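Local coordinates for protein adenylyltransferase VopS (Vibrio parahaemolyticus, PDB 3LET) that transfers AMP from ATP to a specific threonine of the host Rho GTPases RhoA, Rac and Cdc42, blocking their downstream signalling and actin assembly in infected cells, at residues 175-180 and 188-193; 211-216 and 285-290; 158-163 and 169-174; 202-207 and 265-270. All coordinates share one frame; numbering follows the deposited sequence.

Contact 1 (175-180 and 188-193); sequences WIINAS and ENITSL
I176 and I190 meet through their CG2 methyls, each set anti to its own backbone N, the branch CG1 lying beside that N instead (chi1 -59° in I176, -71° in I190). The two methyls stand 3.7 Å apart, and the side chains pass each other at a slant. I177 reaches the same methyl from the next position on its helix, its CG1 4.0 Å from I190 CG2, so one branch of I190 touches both isoleucines. Further out, I177 CD1 lies 3.4 Å from T191 OG1, a hydroxyl that is bonded to A187 O in its own helix. At the C-terminal end of 175-180, S180 OG turns back and donates to I176 O at 2.9 Å, arriving from above the carbonyl plane; the same oxygen also takes the backbone N of S180, and this double grip finishes the helix where the chain turns. The pair is a helical hairpin: the axes of 175-179 and 188-193 approach to 9.7 Å, at 148° between their directions. Around it, helix 281-295 packs on I176 through A290, helix 207-217 reaches I190 through L217, and L194 of helix 184-199 adds a further contact to I176.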
loop_
_atom_site.group_PDB
_atom_site.type_symbol
_atom_site.label_atom_id
_atom_site.label_comp_id
_atom_site.label_asym_id
_atom_site.label_seq_id
_atom_site.Cartn_x
_atom_site.Cartn_y
_atom_site.Cartn_z
ATOM N N TRP A 175 -23.195 -13.354 -3.663
ATOM C CA TRP A 175 -23.079 -12.061 -3.001
ATOM C C TRP A 175 -21.944 -11.287 -3.642
ATOM O O TRP A 175 -22.110 -10.125 -3.998
ATOM C CB TRP A 175 -22.810 -12.251 -1.517
ATOM C CG TRP A 175 -22.524 -10.955 -0.795
ATOM C CD1 TRP A 175 -23.396 -9.903 -0.556
ATOM C CD2 TRP A 175 -21.296 -10.608 -0.175
ATOM N NE1 TRP A 175 -22.748 -8.918 0.166
ATOM C CE2 TRP A 175 -21.468 -9.333 0.416
ATOM C CE3 TRP A 175 -20.061 -11.261 -0.047
ATOM C CZ2 TRP A 175 -20.434 -8.695 1.092
ATOM C CZ3 TRP A 175 -19.046 -10.620 0.636
ATOM C CH2 TRP A 175 -19.240 -9.355 1.183
ATOM N N ILE A 176 -20.801 -11.937 -3.797
ATOM C CA ILE A 176 -19.646 -11.258 -4.406
ATOM C C ILE A 176 -19.982 -10.850 -5.852
ATOM O O ILE A 176 -19.735 -9.722 -6.273
ATOM C CB ILE A 176 -18.392 -12.168 -4.387
ATOM C CG1 ILE A 176 -18.024 -12.562 -2.950
ATOM C CG2 ILE A 176 -17.192 -11.430 -5.034
ATOM C CD1 ILE A 176 -17.007 -13.711 -2.870
ATOM N N ILE A 177 -20.545 -11.788 -6.609
ATOM C CA ILE A 177 -20.841 -11.581 -8.018
ATOM C C ILE A 177 -21.785 -10.407 -8.169
ATOM O O ILE A 177 -21.589 -9.560 -9.038
ATOM C CB ILE A 177 -21.459 -12.857 -8.652
ATOM C CG1 ILE A 177 -20.363 -13.908 -8.856
ATOM C CG2 ILE A 177 -22.149 -12.541 -10.010
ATOM C CD1 ILE A 177 -20.890 -15.371 -9.106
ATOM N N ASN A 178 -22.793 -10.332 -7.298
ATOM C CA ASN A 178 -23.782 -9.263 -7.368
ATOM C C ASN A 178 -23.209 -7.898 -7.019
ATOM O O ASN A 178 -23.518 -6.885 -7.669
ATOM C CB ASN A 178 -24.936 -9.555 -6.420
ATOM C CG ASN A 178 -26.030 -8.522 -6.516
ATOM O OD1 ASN A 178 -26.771 -8.479 -7.493
ATOM N ND2 ASN A 178 -26.123 -7.671 -5.511
ATOM N N ALA A 179 -22.341 -7.879 -6.019
ATOM C CA ALA A 179 -21.719 -6.636 -5.587
ATOM C C ALA A 179 -20.773 -6.061 -6.656
ATOM O O ALA A 179 -20.602 -4.836 -6.742
ATOM C CB ALA A 179 -20.988 -6.848 -4.256
ATOM N N SER A 180 -20.162 -6.927 -7.465
ATOM C CA SER A 180 -19.245 -6.498 -8.530
ATOM C C SER A 180 -19.971 -6.370 -9.866
ATOM O O SER A 180 -19.334 -6.076 -10.892
ATOM C CB SER A 180 -18.106 -7.521 -8.732
ATOM O OG SER A 180 -17.666 -8.090 -7.511
ATOM N N GLU A 188 -17.878 -16.637 -13.313
ATOM C CA GLU A 188 -17.400 -17.990 -13.118
ATOM C C GLU A 188 -16.032 -18.033 -12.436
ATOM O O GLU A 188 -15.753 -18.929 -11.632
ATOM C CB GLU A 188 -17.296 -18.723 -14.470
ATOM C CG GLU A 188 -18.614 -18.979 -15.130
ATOM C CD GLU A 188 -18.461 -19.863 -16.346
ATOM O OE1 GLU A 188 -17.423 -19.739 -17.035
ATOM O OE2 GLU A 188 -19.366 -20.682 -16.603
ATOM N N ASN A 189 -15.179 -17.075 -12.753
ATOM C CA ASN A 189 -13.843 -17.017 -12.144
ATOM C C ASN A 189 -13.965 -16.713 -10.645
ATOM O O ASN A 189 -13.295 -17.318 -9.811
ATOM C CB ASN A 189 -13.001 -15.926 -12.820
ATOM C CG ASN A 189 -11.569 -15.867 -12.290
ATOM O OD1 ASN A 189 -10.886 -16.882 -12.198
ATOM N ND2 ASN A 189 -11.104 -14.660 -11.977
ATOM N N ILE A 190 -14.823 -15.757 -10.309
ATOM C CA ILE A 190 -15.076 -15.431 -8.895
ATOM C C ILE A 190 -15.519 -16.696 -8.142
ATOM O O ILE A 190 -15.019 -16.994 -7.057
ATOM C CB ILE A 190 -16.155 -14.350 -8.776
ATOM C CG1 ILE A 190 -15.587 -13.007 -9.252
ATOM C CG2 ILE A 190 -16.670 -14.268 -7.330
ATOM C CD1 ILE A 190 -16.648 -11.916 -9.539
ATOM N N THR A 191 -16.474 -17.427 -8.709
ATOM C CA THR A 191 -16.942 -18.666 -8.083
ATOM C C THR A 191 -15.835 -19.726 -7.940
ATOM O O THR A 191 -15.671 -20.324 -6.871
ATOM C CB THR A 191 -18.081 -19.274 -8.883
ATOM O OG1 THR A 191 -19.147 -18.323 -8.955
ATOM C CG2 THR A 191 -18.574 -20.563 -8.195
ATOM N N SER A 192 -15.056 -19.950 -9.000
ATOM C CA SER A 192 -13.964 -20.934 -8.920
ATOM C C SER A 192 -12.926 -20.549 -7.870
ATOM O O SER A 192 -12.462 -21.410 -7.120
ATOM C CB SER A 192 -13.233 -21.097 -10.259
ATOM O OG SER A 192 -14.148 -21.322 -11.317
ATOM N N LEU A 193 -12.551 -19.272 -7.831
ATOM C CA LEU A 193 -11.524 -18.823 -6.887
ATOM C C LEU A 193 -12.027 -18.961 -5.463
ATOM O O LEU A 193 -11.284 -19.311 -4.554
ATOM C CB LEU A 193 -11.075 -17.375 -7.163
ATOM C CG LEU A 193 -10.147 -17.193 -8.378
ATOM C CD1 LEU A 193 -9.954 -15.710 -8.717
ATOM C CD2 LEU A 193 -8.790 -17.858 -8.132
#

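Contact 2 (211-216 and 285-290); sequences KELHAR and GRMLYA
Both segments are helical, and they stand well apart, with the nearest CA atoms, those of L213 and M287, separated by 9.5 Å, so that side chains alone span the gap. L213 bridges it with a single methyl. Its CG is anti to the backbone N (chi1 172°), which carries CD2 out to the other helix, where it touches two successive residues. L288 CD2 is 3.9 Å from L213 CD2, and the two side chains run alongside each other, pointing opposite ways. M287 offers a methylene rather than its sulfur: its CG lies 4.0 Å from the same L213 CD2, and the chain then bends at chi2 and chi3 (71° and 77°), folding SD and CE back from that point. Neighbouring helices complete the layer. Y197 of helix 184-199 packs on L213 and L194 on M287, while L267 and V271 of helix 260-274 press on L288. The Fic motif loop runs into the start of helix 281-295, and R286, probably an ATP ligand by analogy with relatives, closes the motif; that arginine forms a salt bridge with E307. On the other helix, H214 stacks on F277 and bonds to D279 O. Chemically the junction is wholly apolar and buried: its cohesion comes from dispersion and from the exclusion of water, with no polar group to fix a direction, while H214, R216 and R286 have their polar partners outside this contact.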
loop_
_atom_site.group_PDB
_atom_site.type_symbol
_atom_site.label_atom_id
_atom_site.label_comp_id
_atom_site.label_asym_id
_atom_site.label_seq_id
_atom_site.Cartn_x
_atom_site.Cartn_y
_atom_site.Cartn_z
ATOM N N LYS A 211 -1.577 -10.861 -2.952
ATOM C CA LYS A 211 -1.282 -10.312 -4.287
ATOM C C LYS A 211 -1.501 -11.393 -5.350
ATOM O O LYS A 211 -1.952 -11.107 -6.462
ATOM C CB LYS A 211 0.149 -9.776 -4.343
ATOM C CG LYS A 211 0.280 -8.494 -3.490
ATOM C CD LYS A 211 1.742 -8.073 -3.320
ATOM C CE LYS A 211 2.290 -7.504 -4.613
ATOM N NZ LYS A 211 3.463 -6.620 -4.369
ATOM N N GLU A 212 -1.192 -12.633 -5.007
ATOM C CA GLU A 212 -1.411 -13.742 -5.947
ATOM C C GLU A 212 -2.899 -13.956 -6.207
ATOM O O GLU A 212 -3.322 -14.121 -7.341
ATOM C CB GLU A 212 -0.798 -15.029 -5.434
ATOM C CG GLU A 212 0.707 -14.986 -5.363
ATOM C CD GLU A 212 1.296 -16.321 -4.928
ATOM O OE1 GLU A 212 0.834 -17.368 -5.451
ATOM O OE2 GLU A 212 2.208 -16.306 -4.063
ATOM N N LEU A 213 -3.700 -13.923 -5.156
ATOM C CA LEU A 213 -5.155 -14.038 -5.323
ATOM C C LEU A 213 -5.670 -12.876 -6.161
ATOM O O LEU A 213 -6.420 -13.063 -7.105
ATOM C CB LEU A 213 -5.849 -14.050 -3.957
ATOM C CG LEU A 213 -7.381 -13.969 -3.992
ATOM C CD1 LEU A 213 -8.007 -15.085 -4.868
ATOM C CD2 LEU A 213 -7.926 -14.022 -2.550
ATOM N N HIS A 214 -5.268 -11.659 -5.800
ATOM C CA HIS A 214 -5.723 -10.472 -6.507
ATOM C C HIS A 214 -5.415 -10.560 -8.014
ATOM O O HIS A 214 -6.256 -10.203 -8.850
ATOM C CB HIS A 214 -5.044 -9.248 -5.873
ATOM C CG HIS A 214 -5.367 -7.959 -6.552
ATOM N ND1 HIS A 214 -4.539 -7.391 -7.490
ATOM C CD2 HIS A 214 -6.417 -7.116 -6.410
ATOM C CE1 HIS A 214 -5.070 -6.255 -7.916
ATOM N NE2 HIS A 214 -6.204 -6.064 -7.271
ATOM N N ALA A 215 -4.217 -11.038 -8.353
ATOM C CA ALA A 215 -3.795 -11.151 -9.749
ATOM C C ALA A 215 -4.722 -12.058 -10.574
ATOM O O ALA A 215 -4.932 -11.809 -11.758
ATOM C CB ALA A 215 -2.341 -11.648 -9.836
ATOM N N ARG A 216 -5.277 -13.096 -9.948
ATOM C CA ARG A 216 -6.182 -14.017 -10.625
ATOM C C ARG A 216 -7.619 -13.526 -10.577
ATOM O O ARG A 216 -8.410 -13.803 -11.469
ATOM C CB ARG A 216 -6.053 -15.413 -10.010
ATOM C CG ARG A 216 -4.680 -16.033 -10.293
ATOM C CD ARG A 216 -4.504 -17.379 -9.607
ATOM N NE ARG A 216 -5.513 -18.324 -10.069
ATOM C CZ ARG A 216 -5.978 -19.352 -9.360
ATOM N NH1 ARG A 216 -5.542 -19.594 -8.140
ATOM N NH2 ARG A 216 -6.889 -20.146 -9.880
ATOM N N GLY A 285 -11.787 -7.236 -1.045
ATOM C CA GLY A 285 -12.317 -7.146 0.317
ATOM C C GLY A 285 -13.485 -8.097 0.527
ATOM O O GLY A 285 -13.572 -8.817 1.541
ATOM N N ARG A 286 -14.390 -8.122 -0.436
ATOM C CA ARG A 286 -15.525 -9.071 -0.382
ATOM C C ARG A 286 -15.085 -10.515 -0.525
ATOM O O ARG A 286 -15.606 -11.390 0.145
ATOM C CB ARG A 286 -16.546 -8.723 -1.467
ATOM C CG ARG A 286 -17.148 -7.353 -1.222
ATOM C CD ARG A 286 -18.476 -7.123 -1.953
ATOM N NE ARG A 286 -18.949 -5.765 -1.647
ATOM C CZ ARG A 286 -18.564 -4.692 -2.315
ATOM N NH1 ARG A 286 -17.756 -4.826 -3.360
ATOM N NH2 ARG A 286 -18.990 -3.488 -1.956
ATOM N N MET A 287 -14.115 -10.779 -1.396
ATOM C CA MET A 287 -13.624 -12.149 -1.519
ATOM C C MET A 287 -12.969 -12.576 -0.198
ATOM O O MET A 287 -13.198 -13.697 0.273
ATOM C CB MET A 287 -12.657 -12.259 -2.708
ATOM C CG MET A 287 -11.903 -13.582 -2.807
ATOM S SD MET A 287 -13.023 -14.937 -3.294
ATOM C CE MET A 287 -13.198 -14.593 -5.061
ATOM N N LEU A 288 -12.143 -11.724 0.428
ATOM C CA LEU A 288 -11.528 -12.155 1.714
ATOM C C LEU A 288 -12.564 -12.328 2.835
ATOM O O LEU A 288 -12.431 -13.215 3.677
ATOM C CB LEU A 288 -10.420 -11.198 2.204
ATOM C CG LEU A 288 -9.218 -11.131 1.250
ATOM C CD1 LEU A 288 -8.171 -10.192 1.847
ATOM C CD2 LEU A 288 -8.594 -12.481 1.008
ATOM N N TYR A 289 -13.584 -11.481 2.850
ATOM C CA TYR A 289 -14.648 -11.606 3.848
ATOM C C TYR A 289 -15.306 -12.975 3.679
ATOM O O TYR A 289 -15.487 -13.702 4.668
ATOM C CB TYR A 289 -15.701 -10.507 3.642
ATOM C CG TYR A 289 -16.922 -10.677 4.548
ATOM C CD1 TYR A 289 -16.867 -10.294 5.895
ATOM C CD2 TYR A 289 -18.114 -11.209 4.048
ATOM C CE1 TYR A 289 -17.973 -10.426 6.736
ATOM C CE2 TYR A 289 -19.251 -11.364 4.898
ATOM C CZ TYR A 289 -19.165 -10.968 6.222
ATOM O OH TYR A 289 -20.269 -11.138 7.044
ATOM N N ALA A 290 -15.681 -13.304 2.436
ATOM C CA ALA A 290 -16.349 -14.582 2.143
ATOM C C ALA A 290 -15.466 -15.769 2.483
ATOM O O ALA A 290 -15.936 -16.745 3.042
ATOM C CB ALA A 290 -16.774 -14.669 0.677
#

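Contact 3 (158-163 and 169-174); sequences DAFNKA and VERAAA
F160 and A174 form the close side of this contact, which folds the short helix 157-160 and the turn after it back onto the first half of helix 168-179. The methyl CB of A174 sits at the edge of the F160 ring, in its plane, 3.9 Å from CD1, and the same methyl lies 3.5 Å from F160 O. The ring arrives there because chi1 of 68° places CG between the backbone N and the carbonyl carbon, turning the phenyl toward helix 168-179. It also reaches back one helical turn, where CE1 approaches R171 O at 3.4 Å, obliquely to the ring. W175, next in the chain after A174, meets F160 edge to face, and P301 and L155 add further packing, so the ring also packs on residues outside this helix.

The looser side is polar. A water donates to both carbonyls, 2.7 Å to A174 O and 3.1 Å to F160 O, and links the two backbones. N161 crosses R171 at about a right angle, its ND2 4.0 Å from R171 CG, which is packing and not a bond. Each of these two polar ends is held by other groups: N161 ND2 by V165 O and E157 OE1, and R171 by a salt bridge to E157 OE2 together with bonds from NH1 to F299 O and N168 OD1.

E157 thus serves both side chains, and its negative charge would probably steady the arginine beside the asparagine. The chemistry implies a short connection held in three ways: a ring edge on a methyl, a water between two carbonyls, and a carboxylate that bonds both N161 and R171.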
loop_
_atom_site.group_PDB
_atom_site.type_symbol
_atom_site.label_atom_id
_atom_site.label_comp_id
_atom_site.label_asym_id
_atom_site.label_seq_id
_atom_site.Cartn_x
_atom_site.Cartn_y
_atom_site.Cartn_z
ATOM N N ASP A 158 -32.858 -12.022 -1.362
ATOM C CA ASP A 158 -33.360 -11.776 -2.719
ATOM C C ASP A 158 -32.592 -10.685 -3.444
ATOM O O ASP A 158 -32.668 -10.570 -4.671
ATOM C CB ASP A 158 -34.844 -11.409 -2.681
ATOM C CG ASP A 158 -35.744 -12.624 -2.656
ATOM O OD1 ASP A 158 -35.219 -13.755 -2.739
ATOM O OD2 ASP A 158 -36.978 -12.447 -2.559
ATOM N N ALA A 159 -31.880 -9.866 -2.680
ATOM C CA ALA A 159 -31.045 -8.819 -3.256
ATOM C C ALA A 159 -29.892 -9.403 -4.095
ATOM O O ALA A 159 -29.467 -8.800 -5.082
ATOM C CB ALA A 159 -30.499 -7.935 -2.152
ATOM N N PHE A 160 -29.387 -10.574 -3.708
ATOM C CA PHE A 160 -28.219 -11.161 -4.387
ATOM C C PHE A 160 -28.389 -12.634 -4.760
ATOM O O PHE A 160 -27.647 -13.163 -5.578
ATOM C CB PHE A 160 -26.972 -11.004 -3.500
ATOM C CG PHE A 160 -27.018 -11.835 -2.246
ATOM C CD1 PHE A 160 -26.431 -13.111 -2.210
ATOM C CD2 PHE A 160 -27.646 -11.365 -1.114
ATOM C CE1 PHE A 160 -26.470 -13.887 -1.042
ATOM C CE2 PHE A 160 -27.703 -12.136 0.062
ATOM C CZ PHE A 160 -27.116 -13.398 0.093
ATOM N N ASN A 161 -29.376 -13.297 -4.182
ATOM C CA ASN A 161 -29.526 -14.741 -4.381
ATOM C C ASN A 161 -30.940 -15.039 -4.820
ATOM O O ASN A 161 -31.736 -15.612 -4.069
ATOM C CB ASN A 161 -29.197 -15.475 -3.088
ATOM C CG ASN A 161 -29.351 -16.982 -3.200
ATOM O OD1 ASN A 161 -29.400 -17.549 -4.303
ATOM N ND2 ASN A 161 -29.457 -17.639 -2.054
ATOM N N LYS A 162 -31.258 -14.613 -6.034
ATOM C CA LYS A 162 -32.602 -14.793 -6.547
ATOM C C LYS A 162 -32.862 -16.283 -6.712
ATOM O O LYS A 162 -33.912 -16.783 -6.307
ATOM C CB LYS A 162 -32.777 -14.061 -7.874
ATOM C CG LYS A 162 -34.188 -14.155 -8.435
ATOM C CD LYS A 162 -34.337 -13.363 -9.724
ATOM C CE LYS A 162 -33.323 -13.802 -10.768
ATOM N NZ LYS A 162 -33.474 -13.054 -12.041
ATOM N N ALA A 163 -31.890 -16.989 -7.286
ATOM C CA ALA A 163 -32.005 -18.438 -7.485
ATOM C C ALA A 163 -32.328 -19.188 -6.191
ATOM O O ALA A 163 -32.839 -20.295 -6.230
ATOM C CB ALA A 163 -30.733 -18.995 -8.108
ATOM N N VAL A 169 -21.208 -21.710 0.227
ATOM C CA VAL A 169 -20.230 -21.322 -0.792
ATOM C C VAL A 169 -20.941 -20.702 -1.984
ATOM O O VAL A 169 -20.488 -19.694 -2.532
ATOM C CB VAL A 169 -19.384 -22.535 -1.271
ATOM C CG1 VAL A 169 -18.479 -22.136 -2.413
ATOM C CG2 VAL A 169 -18.564 -23.080 -0.120
ATOM N N GLU A 170 -22.080 -21.261 -2.383
ATOM C CA GLU A 170 -22.804 -20.657 -3.502
ATOM C C GLU A 170 -23.460 -19.326 -3.136
ATOM O O GLU A 170 -23.497 -18.386 -3.967
ATOM C CB GLU A 170 -23.820 -21.663 -4.093
ATOM C CG GLU A 170 -23.129 -22.824 -4.795
ATOM C CD GLU A 170 -24.131 -23.867 -5.280
ATOM O OE1 GLU A 170 -24.800 -23.625 -6.299
ATOM O OE2 GLU A 170 -24.256 -24.918 -4.627
ATOM N N ARG A 171 -23.932 -19.207 -1.891
ATOM C CA ARG A 171 -24.494 -17.947 -1.420
ATOM C C ARG A 171 -23.418 -16.851 -1.403
ATOM O O ARG A 171 -23.661 -15.713 -1.810
ATOM C CB ARG A 171 -25.071 -18.096 0.004
ATOM C CG ARG A 171 -26.332 -18.998 0.038
ATOM C CD ARG A 171 -26.895 -19.147 1.451
ATOM N NE ARG A 171 -27.223 -17.843 2.016
ATOM C CZ ARG A 171 -26.623 -17.299 3.071
ATOM N NH1 ARG A 171 -25.669 -17.950 3.739
ATOM N NH2 ARG A 171 -27.026 -16.103 3.487
ATOM N N ALA A 172 -22.233 -17.197 -0.922
ATOM C CA ALA A 172 -21.142 -16.213 -0.852
ATOM C C ALA A 172 -20.744 -15.806 -2.264
ATOM O O ALA A 172 -20.560 -14.627 -2.532
ATOM C CB ALA A 172 -19.964 -16.792 -0.112
ATOM N N ALA A 173 -20.617 -16.773 -3.170
ATOM C CA ALA A 173 -20.316 -16.454 -4.575
ATOM C C ALA A 173 -21.344 -15.497 -5.168
ATOM O O ALA A 173 -20.983 -14.498 -5.771
ATOM C CB ALA A 173 -20.213 -17.719 -5.431
ATOM N N ALA A 174 -22.629 -15.772 -4.967
ATOM C CA ALA A 174 -23.682 -14.885 -5.460
ATOM C C ALA A 174 -23.576 -13.467 -4.932
ATOM O O ALA A 174 -23.859 -12.500 -5.652
ATOM C CB ALA A 174 -25.081 -15.454 -5.087
HETATM O O HOH W 1 -25.467 -12.836 -7.797
#

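Contact 4 (202-207 and 265-270); sequences KDLLNM and KHLFAG
The backbone N of L205 donates to D203 OD1 at 2.9 Å, with an N-H...O angle of 159°, and that bond shapes the loop which presents L204 and L205 to L267. It meets the oxygen from above the carboxylate plane, 62° out of it, and closes an Asx turn. L205 is also the centre of an inverse gamma turn, whose bond from N206 N to L204 O is weak. Two overlapping turns thus bring both leucines near helix 260-274; L204 faces it, while L205 reaches it only with its end.

L267 receives them with its two methyls, one for each. Its CG lies beside the backbone N, opposite the carbonyl carbon (chi1 -67°), which sends both methyls toward the loop. L267 CD1 lies 4.0 Å from L204 CD1, and L267 CD2 3.8 Å from L205 CD2; in both pairs the side chains cross at about a right angle. Each methyl of L267 therefore meets a different residue of the loop. L204 and L267 are buried, whereas L205 remains partly exposed.

The loop leads from helix 184-199 into helix 207-217, within the Fido domain responsible for adenylyl transfer, and N206 is the N-cap of the second helix, its OD1 accepting from N209 N. The main chain of the loop has further ties: D203 O takes N209 ND2, and K202 O takes R295 NH2 from helix 281-295. On the apolar side, I291 of that same helix packs against L204, L288 against L267, and I249 of helix 238-255 touches both L205 and L267.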
loop_
_atom_site.group_PDB
_atom_site.type_symbol
_atom_site.label_atom_id
_atom_site.label_comp_id
_atom_site.label_asym_id
_atom_site.label_seq_id
_atom_site.Cartn_x
_atom_site.Cartn_y
_atom_site.Cartn_z
ATOM N N LYS A 202 -4.742 -21.745 2.232
ATOM C CA LYS A 202 -3.734 -20.697 2.089
ATOM C C LYS A 202 -3.914 -19.597 3.136
ATOM O O LYS A 202 -5.020 -19.138 3.388
ATOM C CB LYS A 202 -3.708 -20.111 0.666
ATOM C CG LYS A 202 -2.618 -20.776 -0.170
ATOM C CD LYS A 202 -2.495 -20.220 -1.571
ATOM C CE LYS A 202 -1.460 -21.010 -2.366
ATOM N NZ LYS A 202 -1.189 -20.423 -3.711
ATOM N N ASP A 203 -2.804 -19.175 3.730
ATOM C CA ASP A 203 -2.826 -18.137 4.747
ATOM C C ASP A 203 -3.205 -16.789 4.142
ATOM O O ASP A 203 -2.525 -16.313 3.246
ATOM C CB ASP A 203 -1.443 -18.033 5.385
ATOM C CG ASP A 203 -1.429 -17.128 6.619
ATOM O OD1 ASP A 203 -2.500 -16.604 7.011
ATOM O OD2 ASP A 203 -0.341 -16.950 7.210
ATOM N N LEU A 204 -4.288 -16.184 4.635
ATOM C CA LEU A 204 -4.733 -14.887 4.162
ATOM C C LEU A 204 -3.934 -13.749 4.789
ATOM O O LEU A 204 -3.930 -12.635 4.263
ATOM C CB LEU A 204 -6.217 -14.687 4.507
ATOM C CG LEU A 204 -7.139 -15.803 3.991
ATOM C CD1 LEU A 204 -8.573 -15.486 4.336
ATOM C CD2 LEU A 204 -6.957 -15.968 2.475
ATOM N N LEU A 205 -3.264 -14.013 5.905
ATOM C CA LEU A 205 -2.554 -12.943 6.610
ATOM C C LEU A 205 -1.131 -12.890 6.087
ATOM O O LEU A 205 -0.150 -13.073 6.828
ATOM C CB LEU A 205 -2.551 -13.212 8.115
ATOM C CG LEU A 205 -3.983 -13.333 8.648
ATOM C CD1 LEU A 205 -3.976 -13.508 10.174
ATOM C CD2 LEU A 205 -4.827 -12.153 8.263
ATOM N N ASN A 206 -1.034 -12.701 4.780
ATOM C CA ASN A 206 0.232 -12.822 4.084
ATOM C C ASN A 206 0.057 -12.011 2.803
ATOM O O ASN A 206 -0.729 -12.391 1.938
ATOM C CB ASN A 206 0.520 -14.305 3.824
ATOM C CG ASN A 206 1.783 -14.526 3.022
ATOM O OD1 ASN A 206 2.001 -13.861 2.019
ATOM N ND2 ASN A 206 2.626 -15.460 3.468
ATOM N N MET A 207 0.759 -10.873 2.674
ATOM C CA MET A 207 0.463 -9.962 1.568
ATOM C C MET A 207 0.846 -10.599 0.232
ATOM O O MET A 207 0.183 -10.348 -0.789
ATOM C CB MET A 207 1.194 -8.612 1.778
ATOM C CG MET A 207 0.854 -7.535 0.771
ATOM S SD MET A 207 -0.897 -7.102 0.839
ATOM C CE MET A 207 -1.022 -5.978 -0.548
ATOM N N LYS A 265 -14.551 -9.468 8.610
ATOM C CA LYS A 265 -14.812 -8.032 8.714
ATOM C C LYS A 265 -13.524 -7.227 8.746
ATOM O O LYS A 265 -13.439 -6.158 8.137
ATOM C CB LYS A 265 -15.628 -7.731 9.980
ATOM C CG LYS A 265 -17.034 -8.256 9.861
ATOM C CD LYS A 265 -17.877 -7.821 11.058
ATOM C CE LYS A 265 -18.862 -8.893 11.460
ATOM N NZ LYS A 265 -20.089 -8.742 10.687
ATOM N N HIS A 266 -12.553 -7.712 9.504
ATOM C CA HIS A 266 -11.280 -7.004 9.641
ATOM C C HIS A 266 -10.501 -7.042 8.336
ATOM O O HIS A 266 -9.822 -6.085 7.993
ATOM C CB HIS A 266 -10.430 -7.610 10.757
ATOM C CG HIS A 266 -10.929 -7.280 12.127
ATOM N ND1 HIS A 266 -10.613 -6.098 12.759
ATOM C CD2 HIS A 266 -11.736 -7.962 12.977
ATOM C CE1 HIS A 266 -11.194 -6.068 13.949
ATOM N NE2 HIS A 266 -11.878 -7.188 14.109
ATOM N N LEU A 267 -10.593 -8.146 7.603
ATOM C CA LEU A 267 -9.932 -8.195 6.298
ATOM C C LEU A 267 -10.587 -7.268 5.287
ATOM O O LEU A 267 -9.912 -6.561 4.550
ATOM C CB LEU A 267 -9.900 -9.634 5.773
ATOM C CG LEU A 267 -8.995 -10.545 6.634
ATOM C CD1 LEU A 267 -9.142 -11.972 6.101
ATOM C CD2 LEU A 267 -7.510 -10.094 6.595
ATOM N N PHE A 268 -11.908 -7.284 5.251
ATOM C CA PHE A 268 -12.682 -6.396 4.375
ATOM C C PHE A 268 -12.330 -4.933 4.671
ATOM O O PHE A 268 -12.066 -4.140 3.761
ATOM C CB PHE A 268 -14.189 -6.655 4.625
ATOM C CG PHE A 268 -15.106 -5.703 3.894
ATOM C CD1 PHE A 268 -15.704 -6.074 2.683
ATOM C CD2 PHE A 268 -15.383 -4.445 4.431
ATOM C CE1 PHE A 268 -16.519 -5.230 2.017
ATOM C CE2 PHE A 268 -16.221 -3.584 3.766
ATOM C CZ PHE A 268 -16.785 -3.967 2.541
ATOM N N ALA A 269 -12.336 -4.564 5.950
ATOM C CA ALA A 269 -12.045 -3.187 6.352
ATOM C C ALA A 269 -10.630 -2.798 5.942
ATOM O O ALA A 269 -10.378 -1.679 5.487
ATOM C CB ALA A 269 -12.194 -3.031 7.904
ATOM N N GLY A 270 -9.691 -3.703 6.167
ATOM C CA GLY A 270 -8.293 -3.419 5.885
ATOM C C GLY A 270 -8.010 -3.212 4.419
ATOM O O GLY A 270 -7.278 -2.288 4.028
#

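Overall arrangement
Followed from the N terminus, the chain first closes contact 3, a short return from helix 157-160 onto the start of helix 168-179. The same helix then turns into helix 184-199 and closes contact 1, again a local link, so these two stand in series and adjoin, for example where T191 meets A173. Contacts 4 and 2 are long-range and cross: 202-207 and 211-216 come in succession, then pair with 265-270 and 285-290 in the same order. Helices 260-274 and 281-295 are thereby joined to the loop and helix 207-217. Contact 1 touches contact 2 through N189 with R216 and A179 with R286, tying the helical hairpin to helices 207-217 and 281-295.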